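Local coordinates for protein probable oxidoreductase (Pseudomonas aeruginosa, PDB 4B7C) that probably catalyses an NADP-dependent oxidation or reduction as a member of the medium-chain dehydrogenase/reductase superfamily, using a Rossmann-fold domain for the cofactor, at residues A140-V144 with G145-N149; G163-A166 with G167-R171; T233-T236 with R237-F240. One frame throughout, in Å; residues are numbered along the deposited sequence.

Contact 1 (A140-V144 with G145-N149); sequences ALLDV and GQPKN
Leu141 and Pro147 meet where helix 132-145 runs out, and the exit has a wide pi-type turn followed by a residue of positive phi. The tight side is inside this turn. Gly145 N donates to Ala140 O over 3.0 Å, the bond lying in the carbonyl plane, and Val144 N shares that acceptor, so one oxygen collects both an alpha-helical bond, from Val144 N, and the wider one from Gly145 N. One step on, Gln146 N reaches Leu141 O at 2.9 Å, a weak bond because the N-H is bent to 123°. Gly145, with no side chain, lies close against the carbonyl of Leu141.

Pro147 sets its ring against the last turn as the chain leaves. Its CD rests 3.2 Å from Leu141 O, while its CG lies 3.9 Å from Leu141 CG, the two side chains crossing at a slant; Leu142 CD2 adds a looser touch to the same ring carbon. On the sheet-facing side, Ala140 and Leu141 pack on Phe223 of strand 219-224, and the backbone oxygens of Gly145 and Gln146 are held by Arg243.

The solvent side is looser. Asp143 turns away from the loop, and its OD2 bonds to Tyr283. Gln146 carries its extended chain outward over the helix end, with CG anti to the carbonyl carbon (chi1 -59°), which brings that methylene 3.4 Å from Asp143 O.

Contact 2 (G163-A166 with G167-R171); sequences GSVA and GQIAR
Gln168 reaches back one turn to Ser164 on helix 161-172, the crossover helix of the beta-alpha-beta unit that joins strands 152-155 and 176-181 in the Rossmann-type domain.

The backbone bonds are regular alpha-helical ones. Gly167 N, Ile169 N and Ala170 N each donate to the carbonyl four residues earlier in nearly straight bonds; the shortest, Ala170 N to Ala166 O, measures 2.9 Å.

Apolar contact follows the same i to i+4 spacing, with Val165 CG1 touching Ile169 CD1 at 3.9 Å. The isoleucine holds CG1 anti to its carbonyl carbon (chi1 -65°), which directs the chain back along the helix toward Val165. Both residues also pack against Met294 of helix 287-299. Separately, Ile169 CG1 packs on the backbone carbonyl, 3.4 Å from Val165 O.

Polar side-chain bonding completes the account. Ser164 OG bonds to Gly160 O. Gln168 OE1 takes the N-H of Gln304, and from the other end of the amide Gln168 NE2 donates to Ser164 O at 3.0 Å, so both ends of this buried carboxamide are held. The Ser164 oxygen sits in the amide plane, although Gln168 NE2 stands 58° out of the carbonyl plane.

Contact 3 (T233-T236 with R237-F240); sequences TVLT and RIAF
Val234 O accepts from Arg237 N as helix 228-235 gives way to the short strand 238-239, a helix-to-strand turn in the Rossmann-type domain. The bond is 2.9 Å long and fairly straight at the hydrogen, yet the donor stands 52° out of the carbonyl plane. Both Val234 and Arg237 bond or pack further on strand 219-224: Arg237 and Ala239 make backbone hydrogen bonds with Ile219, which places the outgoing chain beside the start of that strand.

Among the side chains, Thr236 works on the last turn itself. Its OG1 sits between the backbone N and the carbonyl carbon (chi1 69°), from where the hydroxyl donates to Thr233 O at 2.6 Å in the carbonyl plane. Thr236 N bonds to the same oxygen, so this carbonyl is gripped by main chain and side chain together. The stem of Arg237, bent at its second torsion, lies obliquely across Thr236, with CD 3.4 Å from Thr236 O; the same side chain also packs on Leu211 and Lys212 of helix 207-214.

Leu235 and Ile238 form a buried apolar pair; they run side by side and point the same way, Leu235 CD2 to Ile238 CD1 at 4.2 Å. Ile238 CG1 also approaches Leu235 O, whose hydrogen-bond partner is Ser267 OG. A water bridges the turn, donating to Thr236 O at 3.2 Å and to Ile238 O at 2.6 Å.

In the fold
The three contacts illustrate how local chemistry follows position in a fold. Contact 2 is wholly buried in mid-helix, where regular backbone bonding is joined by apolar packing and by buried polar side chains that bond to main-chain atoms. Contacts 1 and 3 are partly buried helix ends, and there irregular bonds, a proline, a threonine hydroxyl and a water take over. Contacts 1 and 2 touch: Leu141 CD2 packs 3.4 Å from Ala166 O, and Leu142 also meets Ile169, so helices 132-145 and 161-172 are joined directly. Contact 3 stands apart, its centre about 17 Å from that of contact 1, and its second segment ends in Phe240, which packs on Asp282 of the second subunit.

Contact 1 (A140-V144 with G145-N149)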
loop_
_atom_site.group_PDB
_atom_site.type_symbol
_atom_site.label_atom_id
_atom_site.label_comp_id
_atom_site.label_asym_id
_atom_site.label_seq_id
_atom_site.Cartn_x
_atom_site.Cartn_y
_atom_site.Cartn_z
ATOM N N ALA B 140 -7.428 1.685 -13.937
ATOM C CA ALA B 140 -7.135 1.844 -12.504
ATOM C C ALA B 140 -8.290 1.336 -11.650
ATOM O O ALA B 140 -8.095 0.535 -10.733
ATOM C CB ALA B 140 -6.808 3.283 -12.181
ATOM N N LEU B 141 -9.510 1.754 -11.984
ATOM C CA LEU B 141 -10.681 1.315 -11.221
ATOM C C LEU B 141 -10.922 -0.168 -11.368
ATOM O O LEU B 141 -11.015 -0.887 -10.383
ATOM C CB LEU B 141 -11.958 2.074 -11.633
ATOM C CG LEU B 141 -13.218 1.651 -10.858
ATOM C CD1 LEU B 141 -13.078 2.053 -9.390
ATOM C CD2 LEU B 141 -14.494 2.250 -11.450
ATOM N N LEU B 142 -11.023 -0.627 -12.603
ATOM C CA LEU B 142 -11.462 -1.996 -12.870
ATOM C C LEU B 142 -10.395 -3.065 -12.635
ATOM O O LEU B 142 -10.695 -4.148 -12.126
ATOM C CB LEU B 142 -12.011 -2.117 -14.295
ATOM C CG LEU B 142 -13.215 -1.216 -14.621
ATOM C CD1 LEU B 142 -13.627 -1.381 -16.084
ATOM C CD2 LEU B 142 -14.380 -1.495 -13.678
ATOM N N ASP B 143 -9.157 -2.780 -13.018
ATOM C CA ASP B 143 -8.086 -3.777 -12.863
ATOM C C ASP B 143 -7.443 -3.758 -11.468
ATOM O O ASP B 143 -7.112 -4.799 -10.929
ATOM C CB ASP B 143 -7.009 -3.616 -13.933
ATOM C CG ASP B 143 -6.044 -4.790 -13.952
ATOM O OD1 ASP B 143 -6.494 -5.915 -14.261
ATOM O OD2 ASP B 143 -4.851 -4.575 -13.639
ATOM N N VAL B 144 -7.294 -2.577 -10.881
ATOM C CA VAL B 144 -6.656 -2.446 -9.564
ATOM C C VAL B 144 -7.682 -2.328 -8.418
ATOM O O VAL B 144 -7.587 -3.023 -7.400
ATOM C CB VAL B 144 -5.685 -1.253 -9.546
ATOM C CG1 VAL B 144 -4.898 -1.201 -8.241
ATOM C CG2 VAL B 144 -4.755 -1.324 -10.752
ATOM N N GLY B 145 -8.673 -1.460 -8.583
ATOM C CA GLY B 145 -9.726 -1.300 -7.573
ATOM C C GLY B 145 -10.629 -2.514 -7.472
ATOM O O GLY B 145 -11.094 -2.865 -6.393
ATOM N N GLN B 146 -10.898 -3.132 -8.615
ATOM C CA GLN B 146 -11.794 -4.286 -8.721
ATOM C C GLN B 146 -13.098 -4.108 -7.926
ATOM O O GLN B 146 -13.430 -4.915 -7.060
ATOM C CB GLN B 146 -11.073 -5.565 -8.290
ATOM C CG GLN B 146 -9.830 -5.859 -9.113
ATOM C CD GLN B 146 -9.144 -7.143 -8.709
ATOM O OE1 GLN B 146 -8.136 -7.131 -7.995
ATOM N NE2 GLN B 146 -9.681 -8.252 -9.160
ATOM N N PRO B 147 -13.855 -3.054 -8.238
ATOM C CA PRO B 147 -15.087 -2.834 -7.492
ATOM C C PRO B 147 -16.122 -3.899 -7.797
ATOM O O PRO B 147 -16.160 -4.433 -8.898
ATOM C CB PRO B 147 -15.557 -1.469 -7.999
ATOM C CG PRO B 147 -15.083 -1.438 -9.408
ATOM C CD PRO B 147 -13.751 -2.147 -9.392
ATOM N N LYS B 148 -16.944 -4.200 -6.802
ATOM C CA LYS B 148 -18.020 -5.170 -6.942
ATOM C C LYS B 148 -19.364 -4.517 -6.644
ATOM O O LYS B 148 -19.441 -3.517 -5.926
ATOM C CB LYS B 148 -17.814 -6.355 -5.994
ATOM C CG LYS B 148 -16.509 -7.105 -6.193
ATOM C CD LYS B 148 -16.472 -7.836 -7.526
ATOM C CE LYS B 148 -15.266 -8.755 -7.592
ATOM N NZ LYS B 148 -14.723 -8.917 -8.975
ATOM N N ASN B 149 -20.421 -5.114 -7.180
ATOM C CA ASN B 149 -21.794 -4.645 -6.947
ATOM C C ASN B 149 -22.052 -4.431 -5.457
ATOM O O ASN B 149 -21.727 -5.280 -4.632
ATOM C CB ASN B 149 -22.799 -5.653 -7.508
ATOM C CG ASN B 149 -24.232 -5.156 -7.481
ATOM O OD1 ASN B 149 -24.572 -4.151 -8.108
ATOM N ND2 ASN B 149 -25.089 -5.892 -6.792
#

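Contact 2 (G163-A166 with G167-R171)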
loop_
_atom_site.group_PDB
_atom_site.type_symbol
_atom_site.label_atom_id
_atom_site.label_comp_id
_atom_site.label_asym_id
_atom_site.label_seq_id
_atom_site.Cartn_x
_atom_site.Cartn_y
_atom_site.Cartn_z
ATOM N N GLY B 163 -11.182 11.364 -12.307
ATOM C CA GLY B 163 -12.144 11.025 -11.257
ATOM C C GLY B 163 -13.593 11.006 -11.699
ATOM O O GLY B 163 -14.369 10.143 -11.277
ATOM N N SER B 164 -13.974 11.979 -12.522
ATOM C CA SER B 164 -15.368 12.085 -12.987
ATOM C C SER B 164 -15.755 10.884 -13.825
ATOM O O SER B 164 -16.883 10.396 -13.750
ATOM C CB SER B 164 -15.603 13.379 -13.777
ATOM O OG SER B 164 -14.767 13.449 -14.909
ATOM N N VAL B 165 -14.815 10.389 -14.618
ATOM C CA VAL B 165 -15.049 9.156 -15.388
ATOM C C VAL B 165 -15.075 7.915 -14.490
ATOM O O VAL B 165 -15.949 7.062 -14.621
ATOM C CB VAL B 165 -13.990 8.970 -16.492
ATOM C CG1 VAL B 165 -14.139 7.598 -17.146
ATOM C CG2 VAL B 165 -14.116 10.091 -17.521
ATOM N N ALA B 166 -14.108 7.823 -13.581
ATOM C CA ALA B 166 -14.013 6.688 -12.660
ATOM C C ALA B 166 -15.316 6.487 -11.860
ATOM O O ALA B 166 -15.812 5.371 -11.730
ATOM C CB ALA B 166 -12.818 6.871 -11.707
ATOM N N GLY B 167 -15.855 7.580 -11.335
ATOM C CA GLY B 167 -17.104 7.536 -10.563
ATOM C C GLY B 167 -18.295 7.035 -11.363
ATOM O O GLY B 167 -19.123 6.289 -10.857
ATOM N N GLN B 168 -18.353 7.422 -12.628
ATOM C CA GLN B 168 -19.433 6.986 -13.513
ATOM C C GLN B 168 -19.316 5.511 -13.844
ATOM O O GLN B 168 -20.308 4.776 -13.868
ATOM C CB GLN B 168 -19.457 7.820 -14.798
ATOM C CG GLN B 168 -19.819 9.282 -14.569
ATOM C CD GLN B 168 -19.831 10.097 -15.852
ATOM O OE1 GLN B 168 -20.783 10.033 -16.618
ATOM N NE2 GLN B 168 -18.779 10.877 -16.083
ATOM N N ILE B 169 -18.091 5.058 -14.085
ATOM C CA ILE B 169 -17.858 3.628 -14.307
ATOM C C ILE B 169 -18.299 2.835 -13.076
ATOM O O ILE B 169 -18.968 1.808 -13.187
ATOM C CB ILE B 169 -16.382 3.319 -14.633
ATOM C CG1 ILE B 169 -15.979 3.965 -15.963
ATOM C CG2 ILE B 169 -16.175 1.810 -14.746
ATOM C CD1 ILE B 169 -14.501 3.859 -16.277
ATOM N N ALA B 170 -17.913 3.321 -11.901
ATOM C CA ALA B 170 -18.271 2.674 -10.635
ATOM C C ALA B 170 -19.793 2.562 -10.463
ATOM O O ALA B 170 -20.302 1.525 -10.028
ATOM C CB ALA B 170 -17.667 3.444 -9.471
ATOM N N ARG B 171 -20.508 3.624 -10.834
ATOM C CA ARG B 171 -21.987 3.617 -10.812
ATOM C C ARG B 171 -22.520 2.505 -11.701
ATOM O O ARG B 171 -23.405 1.747 -11.309
ATOM C CB ARG B 171 -22.567 4.975 -11.257
ATOM C CG ARG B 171 -24.095 4.980 -11.431
ATOM C CD ARG B 171 -24.681 6.340 -11.822
ATOM N NE ARG B 171 -23.913 7.002 -12.876
ATOM C CZ ARG B 171 -23.984 6.709 -14.173
ATOM N NH1 ARG B 171 -24.803 5.757 -14.619
ATOM N NH2 ARG B 171 -23.228 7.377 -15.037
#

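Contact 3 (T233-T236 with R237-F240)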
loop_
_atom_site.group_PDB
_atom_site.type_symbol
_atom_site.label_atom_id
_atom_site.label_comp_id
_atom_site.label_asym_id
_atom_site.label_seq_id
_atom_site.Cartn_x
_atom_site.Cartn_y
_atom_site.Cartn_z
ATOM N N THR B 233 -7.231 11.038 5.642
ATOM C CA THR B 233 -8.547 10.989 6.282
ATOM C C THR B 233 -9.373 9.820 5.779
ATOM O O THR B 233 -10.063 9.148 6.547
ATOM C CB THR B 233 -9.333 12.301 6.065
ATOM O OG1 THR B 233 -8.568 13.398 6.571
ATOM C CG2 THR B 233 -10.676 12.258 6.784
ATOM N N VAL B 234 -9.311 9.563 4.481
ATOM C CA VAL B 234 -10.033 8.436 3.900
ATOM C C VAL B 234 -9.570 7.102 4.497
ATOM O O VAL B 234 -10.370 6.193 4.725
ATOM C CB VAL B 234 -9.889 8.432 2.363
ATOM C CG1 VAL B 234 -10.461 7.153 1.779
ATOM C CG2 VAL B 234 -10.573 9.665 1.780
ATOM N N LEU B 235 -8.271 7.002 4.748
ATOM C CA LEU B 235 -7.674 5.792 5.358
ATOM C C LEU B 235 -8.306 5.413 6.697
ATOM O O LEU B 235 -8.396 4.235 7.025
ATOM C CB LEU B 235 -6.164 5.974 5.551
ATOM C CG LEU B 235 -5.315 5.682 4.303
ATOM C CD1 LEU B 235 -3.929 6.282 4.391
ATOM C CD2 LEU B 235 -5.238 4.176 4.083
ATOM N N THR B 236 -8.783 6.402 7.452
ATOM C CA THR B 236 -9.453 6.123 8.738
ATOM C C THR B 236 -10.809 5.433 8.567
ATOM O O THR B 236 -11.354 4.892 9.529
ATOM C CB THR B 236 -9.655 7.397 9.579
ATOM O OG1 THR B 236 -10.621 8.255 8.955
ATOM C CG2 THR B 236 -8.338 8.137 9.727
ATOM N N ARG B 237 -11.343 5.433 7.346
ATOM C CA ARG B 237 -12.703 4.926 7.094
ATOM C C ARG B 237 -12.789 3.754 6.132
ATOM O O ARG B 237 -13.889 3.325 5.760
ATOM C CB ARG B 237 -13.588 6.071 6.595
ATOM C CG ARG B 237 -13.737 7.161 7.646
ATOM C CD ARG B 237 -14.265 6.629 9.009
ATOM N NE ARG B 237 -14.769 7.817 9.627
ATOM C CZ ARG B 237 -15.972 8.336 9.435
ATOM N NH1 ARG B 237 -16.893 7.716 8.694
ATOM N NH2 ARG B 237 -16.241 9.480 10.036
ATOM N N ILE B 238 -11.636 3.222 5.732
ATOM C CA ILE B 238 -11.635 2.085 4.809
ATOM C C ILE B 238 -12.167 0.835 5.486
ATOM O O ILE B 238 -12.019 0.645 6.701
ATOM C CB ILE B 238 -10.246 1.799 4.176
ATOM C CG1 ILE B 238 -9.180 1.506 5.227
ATOM C CG2 ILE B 238 -9.767 2.978 3.334
ATOM C CD1 ILE B 238 -7.876 1.004 4.642
ATOM N N ALA B 239 -12.812 -0.003 4.691
ATOM C CA ALA B 239 -13.348 -1.268 5.159
ATOM C C ALA B 239 -12.309 -2.381 5.107
ATOM O O ALA B 239 -11.253 -2.245 4.490
ATOM C CB ALA B 239 -14.539 -1.674 4.304
ATOM N N PHE B 240 -12.661 -3.492 5.740
ATOM C CA PHE B 240 -11.933 -4.744 5.629
ATOM C C PHE B 240 -11.726 -5.109 4.147
ATOM O O PHE B 240 -12.672 -5.095 3.363
ATOM C CB PHE B 240 -12.714 -5.846 6.366
ATOM C CG PHE B 240 -12.120 -7.222 6.239
ATOM C CD1 PHE B 240 -10.851 -7.505 6.745
ATOM C CD2 PHE B 240 -12.847 -8.251 5.652
ATOM C CE1 PHE B 240 -10.316 -8.778 6.641
ATOM C CE2 PHE B 240 -12.315 -9.528 5.544
ATOM C CZ PHE B 240 -11.047 -9.794 6.042
HETATM O O HOH W 1 -11.411 1.772 8.964
#